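Local coordinates for S.cerevisiae chromosome XVI reading frame ORF YPL253c (Saccharomyces cerevisiae, PDB 2O0A), which partners the minus end-directed motor Kar3 as a kinesin-like subunit without a nucleotide site, recruiting it to microtubules and helping to cross-link antiparallel microtubules, at residues 26-32 against 264-270. Numbering follows the deposited sequence.
Sequences MRCYAYV and SFFLLNL. With EDO (1,2-ethanediol), chain B.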
loop_
_atom_site.group_PDB
_atom_site.type_symbol
_atom_site.label_atom_id
_atom_site.label_comp_id
_atom_site.label_asym_id
_atom_site.label_seq_id
_atom_site.Cartn_x
_atom_site.Cartn_y
_atom_site.Cartn_z
ATOM N N MET A 26 -0.285 -2.651 14.006
ATOM C CA MET A 26 0.192 -2.107 12.735
ATOM C C MET A 26 -0.140 -3.107 11.627
ATOM O O MET A 26 0.312 -4.260 11.660
ATOM C CB MET A 26 1.699 -1.827 12.786
ATOM C CG MET A 26 2.284 -1.370 11.461
ATOM S SD MET A 26 1.512 0.152 10.870
ATOM C CE MET A 26 2.184 1.332 12.023
ATOM N N ARG A 27 -0.936 -2.664 10.651
ATOM C CA ARG A 27 -1.412 -3.545 9.586
ATOM C C ARG A 27 -0.274 -3.994 8.684
ATOM O O ARG A 27 0.490 -3.174 8.165
ATOM C CB ARG A 27 -2.476 -2.831 8.749
ATOM C CG ARG A 27 -3.819 -2.754 9.410
ATOM C CD ARG A 27 -4.747 -1.807 8.660
ATOM N NE ARG A 27 -6.050 -1.759 9.316
ATOM C CZ ARG A 27 -6.330 -1.001 10.373
ATOM N NH1 ARG A 27 -5.396 -0.234 10.924
ATOM N NH2 ARG A 27 -7.546 -1.022 10.892
ATOM N N CYS A 28 -0.161 -5.314 8.521
ATOM C CA CYS A 28 0.852 -5.921 7.655
ATOM C C CYS A 28 0.273 -7.190 7.045
ATOM O O CYS A 28 -0.070 -8.152 7.743
ATOM C CB CYS A 28 2.132 -6.198 8.432
ATOM S SG CYS A 28 3.509 -6.744 7.411
ATOM N N TYR A 29 0.107 -7.155 5.726
ATOM C CA TYR A 29 -0.533 -8.222 4.987
ATOM C C TYR A 29 0.439 -8.810 4.000
ATOM O O TYR A 29 1.224 -8.073 3.424
ATOM C CB TYR A 29 -1.721 -7.642 4.221
ATOM C CG TYR A 29 -2.890 -7.301 5.124
ATOM C CD1 TYR A 29 -4.011 -8.114 5.134
ATOM C CD2 TYR A 29 -2.873 -6.165 5.961
ATOM C CE1 TYR A 29 -5.102 -7.822 5.951
ATOM C CE2 TYR A 29 -3.962 -5.867 6.783
ATOM C CZ TYR A 29 -5.057 -6.697 6.767
ATOM O OH TYR A 29 -6.145 -6.417 7.571
ATOM N N ALA A 30 0.396 -10.130 3.814
ATOM C CA ALA A 30 1.222 -10.783 2.797
ATOM C C ALA A 30 0.343 -11.175 1.627
ATOM O O ALA A 30 -0.694 -11.815 1.813
ATOM C CB ALA A 30 1.903 -12.026 3.385
ATOM N N TYR A 31 0.744 -10.786 0.422
ATOM C CA TYR A 31 0.011 -11.112 -0.788
ATOM C C TYR A 31 0.960 -12.002 -1.581
ATOM O O TYR A 31 1.979 -11.534 -2.086
ATOM C CB TYR A 31 -0.309 -9.802 -1.512
ATOM C CG TYR A 31 -1.317 -9.845 -2.635
ATOM C CD1 TYR A 31 -2.174 -10.938 -2.832
ATOM C CD2 TYR A 31 -1.461 -8.747 -3.478
ATOM C CE1 TYR A 31 -3.106 -10.938 -3.870
ATOM C CE2 TYR A 31 -2.386 -8.732 -4.495
ATOM C CZ TYR A 31 -3.213 -9.824 -4.689
ATOM O OH TYR A 31 -4.108 -9.771 -5.734
ATOM N N VAL A 32 0.635 -13.284 -1.679
ATOM C CA VAL A 32 1.665 -14.276 -2.009
ATOM C C VAL A 32 1.368 -15.049 -3.283
ATOM O O VAL A 32 0.206 -15.379 -3.549
ATOM C CB VAL A 32 1.905 -15.267 -0.827
ATOM C CG1 VAL A 32 2.247 -14.532 0.470
ATOM C CG2 VAL A 32 0.723 -16.222 -0.643
ATOM N N SER A 264 -1.642 3.509 8.618
ATOM C CA SER A 264 -0.825 2.700 7.694
ATOM C C SER A 264 -1.369 1.309 7.389
ATOM O O SER A 264 -2.040 0.660 8.198
ATOM C CB SER A 264 0.616 2.538 8.217
ATOM O OG SER A 264 1.283 3.777 8.372
ATOM N N PHE A 265 -1.030 0.837 6.196
ATOM C CA PHE A 265 -1.343 -0.523 5.787
ATOM C C PHE A 265 -0.139 -0.998 4.992
ATOM O O PHE A 265 0.094 -0.518 3.874
ATOM C CB PHE A 265 -2.599 -0.481 4.897
ATOM C CG PHE A 265 -3.173 -1.834 4.503
ATOM C CD1 PHE A 265 -4.485 -2.163 4.868
ATOM C CD2 PHE A 265 -2.461 -2.732 3.682
ATOM C CE1 PHE A 265 -5.078 -3.373 4.468
ATOM C CE2 PHE A 265 -3.043 -3.952 3.294
ATOM C CZ PHE A 265 -4.357 -4.267 3.684
ATOM N N PHE A 266 0.634 -1.934 5.549
ATOM C CA PHE A 266 1.778 -2.482 4.812
ATOM C C PHE A 266 1.344 -3.711 4.039
ATOM O O PHE A 266 0.679 -4.593 4.579
ATOM C CB PHE A 266 2.920 -2.834 5.773
ATOM C CG PHE A 266 3.648 -1.632 6.311
ATOM C CD1 PHE A 266 4.816 -1.180 5.695
ATOM C CD2 PHE A 266 3.152 -0.927 7.418
ATOM C CE1 PHE A 266 5.495 -0.055 6.204
ATOM C CE2 PHE A 266 3.834 0.201 7.918
ATOM C CZ PHE A 266 4.996 0.626 7.312
ATOM N N LEU A 267 1.748 -3.762 2.774
ATOM C CA LEU A 267 1.432 -4.861 1.888
ATOM C C LEU A 267 2.747 -5.447 1.372
ATOM O O LEU A 267 3.530 -4.746 0.729
ATOM C CB LEU A 267 0.564 -4.372 0.715
ATOM C CG LEU A 267 0.142 -5.474 -0.256
ATOM C CD1 LEU A 267 -0.728 -6.542 0.422
ATOM C CD2 LEU A 267 -0.584 -4.882 -1.489
ATOM N N LEU A 268 3.000 -6.711 1.697
ATOM C CA LEU A 268 4.236 -7.362 1.262
ATOM C C LEU A 268 3.910 -8.341 0.157
ATOM O O LEU A 268 3.202 -9.315 0.370
ATOM C CB LEU A 268 4.959 -8.030 2.439
ATOM C CG LEU A 268 5.831 -7.017 3.210
ATOM C CD1 LEU A 268 5.005 -5.945 3.919
ATOM C CD2 LEU A 268 6.694 -7.723 4.220
ATOM N N ASN A 269 4.405 -8.048 -1.037
ATOM C CA ASN A 269 4.113 -8.875 -2.207
ATOM C C ASN A 269 5.213 -9.902 -2.377
ATOM O O ASN A 269 6.337 -9.554 -2.753
ATOM C CB ASN A 269 3.965 -8.010 -3.464
ATOM C CG ASN A 269 2.802 -7.049 -3.361
ATOM O OD1 ASN A 269 1.639 -7.430 -3.561
ATOM N ND2 ASN A 269 3.101 -5.781 -3.048
ATOM N N LEU A 270 4.881 -11.160 -2.105
ATOM C CA LEU A 270 5.878 -12.226 -2.064
ATOM C C LEU A 270 5.704 -13.124 -3.276
ATOM O O LEU A 270 4.756 -13.897 -3.362
ATOM C CB LEU A 270 5.767 -13.025 -0.756
ATOM C CG LEU A 270 5.724 -12.294 0.593
ATOM C CD1 LEU A 270 5.663 -13.312 1.716
ATOM C CD2 LEU A 270 6.915 -11.332 0.795
HETATM C C1 EDO B . 1.243 -10.447 -5.216
HETATM O O1 EDO B . 1.082 -9.204 -5.897
HETATM C C2 EDO B . 2.586 -11.063 -5.623
HETATM O O2 EDO B . 2.975 -10.527 -6.903
HETATM O O HOH W 1 -2.402 -0.066 10.757
#
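The rings of Tyr29 and Phe265 illustrate how diagonal neighbours on parallel strands can stack: their planes lie 8° apart in an offset arrangement, with Phe265 CZ over the rim of the tyrosine ring, 3.3 Å from Tyr29 CD2. Phe265 gets there because its CG is anti to the backbone N (chi1 -173°), which brings the end of the ring across to lie against Tyr29. Were Tyr29 cut back to an alanine, that face of Phe265 would probably lose its stacking mate and a gap would open beside it, though Tyr80 and Tyr83 would still touch the phenyl. On the other side of the sheet, Met26 SD meets the edge of the Phe266 ring, 3.8 Å from CE2, a Met-aromatic contact. Between these two layers runs the parallel backbone ladder, in which Tyr29 N donates to Phe266 O (2.9 Å) and Tyr29 O accepts from Leu268 N (2.8 Å). At one end a water accepts from Arg27 N and NH1 and donates to Ser264 O, while Glu21 holds the guanidinium by a salt bridge. Further out, helix 72-89 covers the Tyr29 side and helix 276-289 the Phe266 side. Strands 63-66 and 94-99 continue the sheet outward in parallel, giving the helix-flanked central sheet of the kinesin motor fold, retained here without a nucleotide-binding site.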